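PDB 4AIB: ornithine decarboxylase from Entamoeba histolytica, which probably catalyses, with pyridoxal 5'-phosphate as cofactor, the decarboxylation of L-ornithine to putrescine in polyamine biosynthesis. Local coordinates for residues Met215-Gln228 against Phe248-Tyr261. Sequence-based numbering, arbitrary orientation.
Sequences MKPYLIDIGGGFSQ and FPERTRFIAEPGRY
Leu219-Asp221 pairs in parallel with Arg253-Ile255, the short strand axes 4.8 Å apart and 24° from alignment, and the ladder of backbone bonds alternates across the pair: Arg253 N to Tyr218 O, Ile220 N to Arg253 O, Ile255 N to Ile220 O, Ile222 N to Ile255 O. Beyond the strands Glu257 N donates to Gly223 O at 2.7 Å, extending the pairing. On one face Ile220 lies alongside Phe254, pointing the same way, with Ile220 CB 3.5 Å from Phe254 CD1; Ile220 CG1 meets Phe248 CE2 at 3.9 Å. With helix 232-245 as the connection, the strands form a beta-alpha-beta unit of the TIM-like barrel that binds pyridoxal phosphate in this family. The other face, with Leu219, Asp221 and Ile255, looks into that barrel. Leu219 CD1 rests 3.9 Å from Ile255 CG1. Asp221 has its CG anti to the backbone N (chi1 -161°); OD1 accepts a hydrogen bond from Gly223 N, closing an Asx turn, while Asp221 OD2 comes 2.9 Å from Glu257 OE2, the carboxylate planes 83° apart. At the opposite end Lys216 CA sits over one face of the Arg251 guanidinium and Pro249 CB over the other, and Glu211 forms a salt bridge with Arg251 NH2.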
ATOM      1  N   MET A 215      24.068  23.788 -25.693  1.00 39.52           N
ATOM      2  CA  MET A 215      23.206  22.610 -25.759  1.00 39.81           C
ATOM      3  C   MET A 215      22.001  22.866 -26.657  1.00 40.39           C
ATOM      4  O   MET A 215      21.580  24.011 -26.833  1.00 41.67           O
ATOM      5  CB  MET A 215      22.732  22.212 -24.360  1.00 35.24           C
ATOM      6  CG  MET A 215      23.841  21.795 -23.410  1.00 36.40           C
ATOM      7  SD  MET A 215      23.324  21.915 -21.688  1.00 38.55           S
ATOM      8  CE  MET A 215      24.712  21.146 -20.864  1.00 38.22           C
ATOM      9  N   LYS A 216      21.452  21.790 -27.217  1.00 39.99           N
ATOM     10  CA  LYS A 216      20.262  21.866 -28.059  1.00 39.71           C
ATOM     11  C   LYS A 216      19.118  21.057 -27.431  1.00 39.41           C
ATOM     12  O   LYS A 216      18.939  19.879 -27.751  1.00 41.02           O
ATOM     13  CB  LYS A 216      20.569  21.370 -29.482  1.00 40.98           C
ATOM     14  CG  LYS A 216      21.702  22.102 -30.193  1.00 44.64           C
ATOM     15  CD  LYS A 216      21.237  23.405 -30.830  1.00 45.38           C
ATOM     16  CE  LYS A 216      22.406  24.245 -31.325  1.00 44.51           C
ATOM     17  NZ  LYS A 216      23.104  23.639 -32.493  1.00 40.00           N
ATOM     18  N   PRO A 217      18.346  21.685 -26.521  1.00 38.04           N
ATOM     19  CA  PRO A 217      17.241  20.999 -25.855  1.00 38.17           C
ATOM     20  C   PRO A 217      15.992  20.968 -26.731  1.00 39.30           C
ATOM     21  O   PRO A 217      15.441  22.020 -27.061  1.00 42.21           O
ATOM     22  CB  PRO A 217      16.996  21.851 -24.597  1.00 37.17           C
ATOM     23  CG  PRO A 217      18.012  22.953 -24.622  1.00 36.53           C
ATOM     24  CD  PRO A 217      18.481  23.067 -26.038  1.00 37.00           C
ATOM     25  N   TYR A 218      15.551  19.767 -27.095  1.00 38.00           N
ATOM     26  CA  TYR A 218      14.442  19.602 -28.035  1.00 37.29           C
ATOM     27  C   TYR A 218      13.181  19.002 -27.403  1.00 37.22           C
ATOM     28  O   TYR A 218      12.179  18.793 -28.089  1.00 36.73           O
ATOM     29  CB  TYR A 218      14.890  18.758 -29.238  1.00 40.10           C
ATOM     30  CG  TYR A 218      15.014  17.273 -28.954  1.00 43.79           C
ATOM     31  CD1 TYR A 218      16.149  16.752 -28.330  1.00 43.99           C
ATOM     32  CD2 TYR A 218      13.995  16.388 -29.311  1.00 44.84           C
ATOM     33  CE1 TYR A 218      16.262  15.395 -28.068  1.00 45.07           C
ATOM     34  CE2 TYR A 218      14.099  15.032 -29.052  1.00 45.56           C
ATOM     35  CZ  TYR A 218      15.235  14.541 -28.432  1.00 46.49           C
ATOM     36  OH  TYR A 218      15.339  13.193 -28.177  1.00 46.69           O
ATOM     37  N   LEU A 219      13.228  18.727 -26.103  1.00 37.00           N
ATOM     38  CA  LEU A 219      12.120  18.046 -25.440  1.00 35.70           C
ATOM     39  C   LEU A 219      11.655  18.762 -24.175  1.00 35.52           C
ATOM     40  O   LEU A 219      12.454  19.059 -23.288  1.00 35.82           O
ATOM     41  CB  LEU A 219      12.497  16.591 -25.133  1.00 34.59           C
ATOM     42  CG  LEU A 219      11.388  15.584 -24.805  1.00 34.58           C
ATOM     43  CD1 LEU A 219      10.435  15.393 -25.976  1.00 33.20           C
ATOM     44  CD2 LEU A 219      11.999  14.253 -24.398  1.00 34.83           C
ATOM     45  N   ILE A 220      10.356  19.040 -24.113  1.00 35.25           N
ATOM     46  CA  ILE A 220       9.740  19.631 -22.928  1.00 35.05           C
ATOM     47  C   ILE A 220       8.662  18.690 -22.393  1.00 36.01           C
ATOM     48  O   ILE A 220       7.653  18.437 -23.059  1.00 36.13           O
ATOM     49  CB  ILE A 220       9.151  21.037 -23.215  1.00 20.00           C
ATOM     50  CG1 ILE A 220      10.231  22.005 -23.735  1.00 20.00           C
ATOM     51  CG2 ILE A 220       8.438  21.603 -21.990  1.00 20.00           C
ATOM     52  CD1 ILE A 220      11.381  22.277 -22.783  1.00 20.00           C
ATOM     53  N   ASP A 221       8.902  18.162 -21.194  1.00 35.19           N
ATOM     54  CA  ASP A 221       7.952  17.281 -20.523  1.00 33.82           C
ATOM     55  C   ASP A 221       7.174  18.075 -19.479  1.00 33.47           C
ATOM     56  O   ASP A 221       7.705  18.423 -18.420  1.00 31.70           O
ATOM     57  CB  ASP A 221       8.676  16.095 -19.875  1.00 33.52           C
ATOM     58  CG  ASP A 221       7.747  14.928 -19.564  1.00 32.96           C
ATOM     59  OD1 ASP A 221       6.564  15.157 -19.226  1.00 31.92           O
ATOM     60  OD2 ASP A 221       8.209  13.770 -19.652  1.00 32.53           O
ATOM     61  N   ILE A 222       5.911  18.357 -19.789  1.00 33.02           N
ATOM     62  CA  ILE A 222       5.060  19.159 -18.906  1.00 32.36           C
ATOM     63  C   ILE A 222       4.536  18.367 -17.703  1.00 32.49           C
ATOM     64  O   ILE A 222       3.871  18.925 -16.822  1.00 32.92           O
ATOM     65  CB  ILE A 222       3.904  19.847 -19.673  1.00 20.00           C
ATOM     66  CG1 ILE A 222       3.004  18.812 -20.360  1.00 20.00           C
ATOM     67  CG2 ILE A 222       4.460  20.848 -20.679  1.00 20.00           C
ATOM     68  CD1 ILE A 222       1.669  19.361 -20.817  1.00 20.00           C
ATOM     69  N   GLY A 223       4.846  17.072 -17.678  1.00 33.14           N
ATOM     70  CA  GLY A 223       4.525  16.201 -16.550  1.00 33.13           C
ATOM     71  C   GLY A 223       3.090  15.720 -16.519  1.00 34.19           C
ATOM     72  O   GLY A 223       2.433  15.617 -17.557  1.00 32.29           O
ATOM     73  N   GLY A 224       2.611  15.423 -15.314  1.00 37.47           N
ATOM     74  CA  GLY A 224       1.251  14.936 -15.112  1.00 41.31           C
ATOM     75  C   GLY A 224       0.390  15.899 -14.320  1.00 43.62           C
ATOM     76  O   GLY A 224       0.574  17.117 -14.393  1.00 42.45           O
ATOM     77  N   GLY A 225      -0.552  15.344 -13.563  1.00 46.60           N
ATOM     78  CA  GLY A 225      -1.485  16.138 -12.768  1.00 48.78           C
ATOM     79  C   GLY A 225      -2.651  16.666 -13.584  1.00 49.97           C
ATOM     80  O   GLY A 225      -3.086  17.805 -13.395  1.00 49.73           O
ATOM     81  N   PHE A 226      -3.152  15.834 -14.495  1.00 50.80           N
ATOM     82  CA  PHE A 226      -4.296  16.188 -15.332  1.00 51.48           C
ATOM     83  C   PHE A 226      -5.596  15.654 -14.736  1.00 54.44           C
ATOM     84  O   PHE A 226      -5.575  14.894 -13.763  1.00 55.30           O
ATOM     85  CB  PHE A 226      -4.097  15.684 -16.765  1.00 49.58           C
ATOM     86  CG  PHE A 226      -2.964  16.355 -17.489  1.00 47.84           C
ATOM     87  CD1 PHE A 226      -3.162  17.562 -18.153  1.00 47.03           C
ATOM     88  CD2 PHE A 226      -1.695  15.785 -17.502  1.00 48.21           C
ATOM     89  CE1 PHE A 226      -2.116  18.186 -18.816  1.00 47.40           C
ATOM     90  CE2 PHE A 226      -0.647  16.404 -18.164  1.00 48.53           C
ATOM     91  CZ  PHE A 226      -0.858  17.606 -18.821  1.00 49.38           C
ATOM     92  N   SER A 227      -6.721  16.063 -15.325  1.00 56.48           N
ATOM     93  CA  SER A 227      -8.063  15.786 -14.791  1.00 59.55           C
ATOM     94  C   SER A 227      -8.230  16.278 -13.345  1.00 60.44           C
ATOM     95  O   SER A 227      -9.129  15.840 -12.624  1.00 60.78           O
ATOM     96  CB  SER A 227      -8.440  14.300 -14.932  1.00 59.69           C
ATOM     97  OG  SER A 227      -7.748  13.490 -13.996  1.00 60.01           O
ATOM     98  N   GLN A 228      -7.345  17.187 -12.936  1.00 61.63           N
ATOM     99  CA  GLN A 228      -7.444  17.862 -11.647  1.00 62.09           C
ATOM    100  C   GLN A 228      -7.783  19.333 -11.881  1.00 61.50           C
ATOM    101  O   GLN A 228      -8.165  20.052 -10.954  1.00 60.07           O
ATOM    102  CB  GLN A 228      -6.145  17.712 -10.853  1.00 63.10           C
ATOM    103  CG  GLN A 228      -6.349  17.627  -9.345  1.00 66.61           C
ATOM    104  CD  GLN A 228      -7.181  16.425  -8.921  1.00 68.13           C
ATOM    105  OE1 GLN A 228      -8.217  16.574  -8.273  1.00 67.74           O
ATOM    106  NE2 GLN A 228      -6.735  15.228  -9.293  1.00 67.93           N
ATOM    107  N   PHE A 248       8.969  28.678 -28.468  1.00 47.26           N
ATOM    108  CA  PHE A 248      10.017  27.675 -28.315  1.00 44.54           C
ATOM    109  C   PHE A 248      10.729  27.449 -29.649  1.00 44.81           C
ATOM    110  O   PHE A 248      10.119  27.625 -30.708  1.00 44.37           O
ATOM    111  CB  PHE A 248       9.418  26.361 -27.806  1.00 41.52           C
ATOM    112  CG  PHE A 248       9.128  26.353 -26.332  1.00 37.00           C
ATOM    113  CD1 PHE A 248       7.909  26.815 -25.843  1.00 34.42           C
ATOM    114  CD2 PHE A 248      10.074  25.876 -25.428  1.00 35.69           C
ATOM    115  CE1 PHE A 248       7.641  26.805 -24.482  1.00 33.26           C
ATOM    116  CE2 PHE A 248       9.811  25.864 -24.066  1.00 33.89           C
ATOM    117  CZ  PHE A 248       8.594  26.329 -23.592  1.00 33.64           C
ATOM    118  N   PRO A 249      12.024  27.067 -29.606  1.00 44.10           N
ATOM    119  CA  PRO A 249      12.788  26.758 -30.819  1.00 44.87           C
ATOM    120  C   PRO A 249      12.073  25.787 -31.762  1.00 46.94           C
ATOM    121  O   PRO A 249      11.330  24.910 -31.314  1.00 48.72           O
ATOM    122  CB  PRO A 249      14.065  26.124 -30.269  1.00 44.12           C
ATOM    123  CG  PRO A 249      14.259  26.791 -28.953  1.00 41.82           C
ATOM    124  CD  PRO A 249      12.880  27.036 -28.402  1.00 42.90           C
ATOM    125  N   GLU A 250      12.313  25.952 -33.060  1.00 49.22           N
ATOM    126  CA  GLU A 250      11.624  25.189 -34.103  1.00 52.17           C
ATOM    127  C   GLU A 250      11.748  23.672 -33.929  1.00 52.28           C
ATOM    128  O   GLU A 250      10.824  22.930 -34.260  1.00 52.28           O
ATOM    129  CB  GLU A 250      12.132  25.619 -35.485  1.00 55.33           C
ATOM    130  CG  GLU A 250      11.118  25.481 -36.612  1.00 59.31           C
ATOM    131  CD  GLU A 250      11.148  24.115 -37.278  1.00 62.25           C
ATOM    132  OE1 GLU A 250      12.250  23.647 -37.644  1.00 62.43           O
ATOM    133  OE2 GLU A 250      10.064  23.515 -37.446  1.00 63.24           O
ATOM    134  N   ARG A 251      12.881  23.227 -33.390  1.00 51.02           N
ATOM    135  CA  ARG A 251      13.170  21.801 -33.205  1.00 49.88           C
ATOM    136  C   ARG A 251      12.473  21.151 -32.001  1.00 48.17           C
ATOM    137  O   ARG A 251      12.383  19.923 -31.933  1.00 48.91           O
ATOM    138  CB  ARG A 251      14.685  21.567 -33.109  1.00 51.46           C
ATOM    139  CG  ARG A 251      15.416  22.546 -32.201  1.00 53.04           C
ATOM    140  CD  ARG A 251      16.699  21.955 -31.638  1.00 54.36           C
ATOM    141  NE  ARG A 251      17.589  22.986 -31.101  1.00 54.63           N
ATOM    142  CZ  ARG A 251      17.449  23.570 -29.911  1.00 54.87           C
ATOM    143  NH1 ARG A 251      16.447  23.240 -29.108  1.00 56.12           N
ATOM    144  NH2 ARG A 251      18.316  24.496 -29.525  1.00 53.92           N
ATOM    145  N   THR A 252      11.985  21.969 -31.069  1.00 44.95           N
ATOM    146  CA  THR A 252      11.440  21.476 -29.794  1.00 41.86           C
ATOM    147  C   THR A 252      10.121  20.714 -29.927  1.00 39.94           C
ATOM    148  O   THR A 252       9.209  21.147 -30.634  1.00 37.79           O
ATOM    149  CB  THR A 252      11.238  22.610 -28.767  1.00 41.78           C
ATOM    150  OG1 THR A 252      10.381  23.613 -29.323  1.00 38.16           O
ATOM    151  CG2 THR A 252      12.568  23.235 -28.373  1.00 40.80           C
ATOM    152  N   ARG A 253      10.036  19.585 -29.228  1.00 39.85           N
ATOM    153  CA  ARG A 253       8.826  18.768 -29.177  1.00 41.52           C
ATOM    154  C   ARG A 253       8.300  18.678 -27.745  1.00 41.80           C
ATOM    155  O   ARG A 253       9.066  18.803 -26.784  1.00 42.83           O
ATOM    156  CB  ARG A 253       9.090  17.365 -29.743  1.00 41.89           C
ATOM    157  CG  ARG A 253       9.554  17.338 -31.194  1.00 45.91           C
ATOM    158  CD  ARG A 253       8.459  17.773 -32.159  1.00 51.50           C
ATOM    159  NE  ARG A 253       8.970  17.979 -33.514  1.00 56.82           N
ATOM    160  CZ  ARG A 253       9.406  19.143 -33.993  1.00 58.93           C
ATOM    161  NH1 ARG A 253       9.401  20.233 -33.235  1.00 60.57           N
ATOM    162  NH2 ARG A 253       9.849  19.218 -35.241  1.00 60.21           N
ATOM    163  N   PHE A 254       6.996  18.456 -27.609  1.00 41.15           N
ATOM    164  CA  PHE A 254       6.348  18.487 -26.300  1.00 39.70           C
ATOM    165  C   PHE A 254       5.677  17.169 -25.933  1.00 37.91           C
ATOM    166  O   PHE A 254       4.877  16.627 -26.699  1.00 37.29           O
ATOM    167  CB  PHE A 254       5.338  19.639 -26.231  1.00 40.44           C
ATOM    168  CG  PHE A 254       5.939  20.990 -26.501  1.00 41.91           C
ATOM    169  CD1 PHE A 254       6.549  21.711 -25.481  1.00 43.25           C
ATOM    170  CD2 PHE A 254       5.899  21.543 -27.776  1.00 42.68           C
ATOM    171  CE1 PHE A 254       7.112  22.953 -25.726  1.00 43.21           C
ATOM    172  CE2 PHE A 254       6.457  22.787 -28.029  1.00 43.20           C
ATOM    173  CZ  PHE A 254       7.063  23.494 -27.002  1.00 43.36           C
ATOM    174  N   ILE A 255       6.020  16.656 -24.755  1.00 35.31           N
ATOM    175  CA  ILE A 255       5.389  15.450 -24.222  1.00 33.43           C
ATOM    176  C   ILE A 255       4.790  15.708 -22.840  1.00 33.62           C
ATOM    177  O   ILE A 255       5.160  16.671 -22.163  1.00 33.62           O
ATOM    178  CB  ILE A 255       6.356  14.240 -24.177  1.00 20.00           C
ATOM    179  CG1 ILE A 255       7.638  14.580 -23.401  1.00 20.00           C
ATOM    180  CG2 ILE A 255       6.665  13.751 -25.588  1.00 20.00           C
ATOM    181  CD1 ILE A 255       8.458  13.371 -22.997  1.00 20.00           C
ATOM    182  N   ALA A 256       3.851  14.851 -22.444  1.00 34.31           N
ATOM    183  CA  ALA A 256       3.224  14.923 -21.128  1.00 34.25           C
ATOM    184  C   ALA A 256       3.262  13.555 -20.454  1.00 34.06           C
ATOM    185  O   ALA A 256       3.547  12.550 -21.106  1.00 34.61           O
ATOM    186  CB  ALA A 256       1.792  15.417 -21.252  1.00 33.90           C
ATOM    187  N   GLU A 257       2.972  13.522 -19.155  1.00 32.99           N
ATOM    188  CA  GLU A 257       2.956  12.272 -18.392  1.00 32.05           C
ATOM    189  C   GLU A 257       1.596  12.006 -17.722  1.00 31.32           C
ATOM    190  O   GLU A 257       1.526  11.881 -16.495  1.00 31.81           O
ATOM    191  CB  GLU A 257       4.075  12.270 -17.340  1.00 32.84           C
ATOM    192  CG  GLU A 257       5.493  12.313 -17.894  1.00 29.71           C
ATOM    193  CD  GLU A 257       6.546  12.507 -16.811  1.00 30.75           C
ATOM    194  OE1 GLU A 257       6.174  12.709 -15.633  1.00 29.73           O
ATOM    195  OE2 GLU A 257       7.754  12.459 -17.132  1.00 30.73           O
ATOM    196  N   PRO A 258       0.512  11.899 -18.521  1.00 31.66           N
ATOM    197  CA  PRO A 258      -0.793  11.720 -17.891  1.00 32.93           C
ATOM    198  C   PRO A 258      -1.047  10.270 -17.476  1.00 34.94           C
ATOM    199  O   PRO A 258      -0.991   9.361 -18.308  1.00 35.43           O
ATOM    200  CB  PRO A 258      -1.776  12.160 -18.983  1.00 33.05           C
ATOM    201  CG  PRO A 258      -1.034  12.028 -20.275  1.00 31.06           C
ATOM    202  CD  PRO A 258       0.424  11.803 -19.990  1.00 31.14           C
ATOM    203  N   GLY A 259      -1.310  10.070 -16.188  1.00 36.88           N
ATOM    204  CA  GLY A 259      -1.578   8.743 -15.641  1.00 38.79           C
ATOM    205  C   GLY A 259      -3.029   8.585 -15.234  1.00 39.60           C
ATOM    206  O   GLY A 259      -3.759   7.779 -15.816  1.00 40.26           O
ATOM    207  N   ARG A 260      -3.437   9.364 -14.233  1.00 40.69           N
ATOM    208  CA  ARG A 260      -4.805   9.351 -13.706  1.00 40.64           C
ATOM    209  C   ARG A 260      -5.851   9.656 -14.783  1.00 39.29           C
ATOM    210  O   ARG A 260      -6.952   9.103 -14.761  1.00 39.60           O
ATOM    211  CB  ARG A 260      -4.928  10.340 -12.538  1.00 43.86           C
ATOM    212  CG  ARG A 260      -6.321  10.446 -11.930  1.00 50.73           C
ATOM    213  CD  ARG A 260      -6.362  11.441 -10.782  1.00 53.39           C
ATOM    214  NE  ARG A 260      -5.870  10.860  -9.533  1.00 57.90           N
ATOM    215  CZ  ARG A 260      -6.632  10.233  -8.640  1.00 59.35           C
ATOM    216  NH1 ARG A 260      -7.938  10.094  -8.843  1.00 59.77           N
ATOM    217  NH2 ARG A 260      -6.086   9.740  -7.537  1.00 60.15           N
ATOM    218  N   TYR A 261      -5.492  10.531 -15.721  1.00 37.69           N
ATOM    219  CA  TYR A 261      -6.374  10.917 -16.822  1.00 35.77           C
ATOM    220  C   TYR A 261      -6.755   9.728 -17.709  1.00 36.74           C
ATOM    221  O   TYR A 261      -7.928   9.544 -18.038  1.00 39.98           O
ATOM    222  CB  TYR A 261      -5.726  12.033 -17.654  1.00 31.80           C
ATOM    223  CG  TYR A 261      -6.481  12.397 -18.916  1.00 27.71           C
ATOM    224  CD1 TYR A 261      -7.569  13.267 -18.875  1.00 24.26           C
ATOM    225  CD2 TYR A 261      -6.099  11.876 -20.153  1.00 26.89           C
ATOM    226  CE1 TYR A 261      -8.262  13.602 -20.031  1.00 23.26           C
ATOM    227  CE2 TYR A 261      -6.786  12.204 -21.312  1.00 22.53           C
ATOM    228  CZ  TYR A 261      -7.864  13.067 -21.246  1.00 22.60           C
ATOM    229  OH  TYR A 261      -8.544  13.394 -22.397  1.00 18.91           O
TER
HETATM  230  O   HOH W   1      -3.156  12.634 -14.708  1.00  2.12           O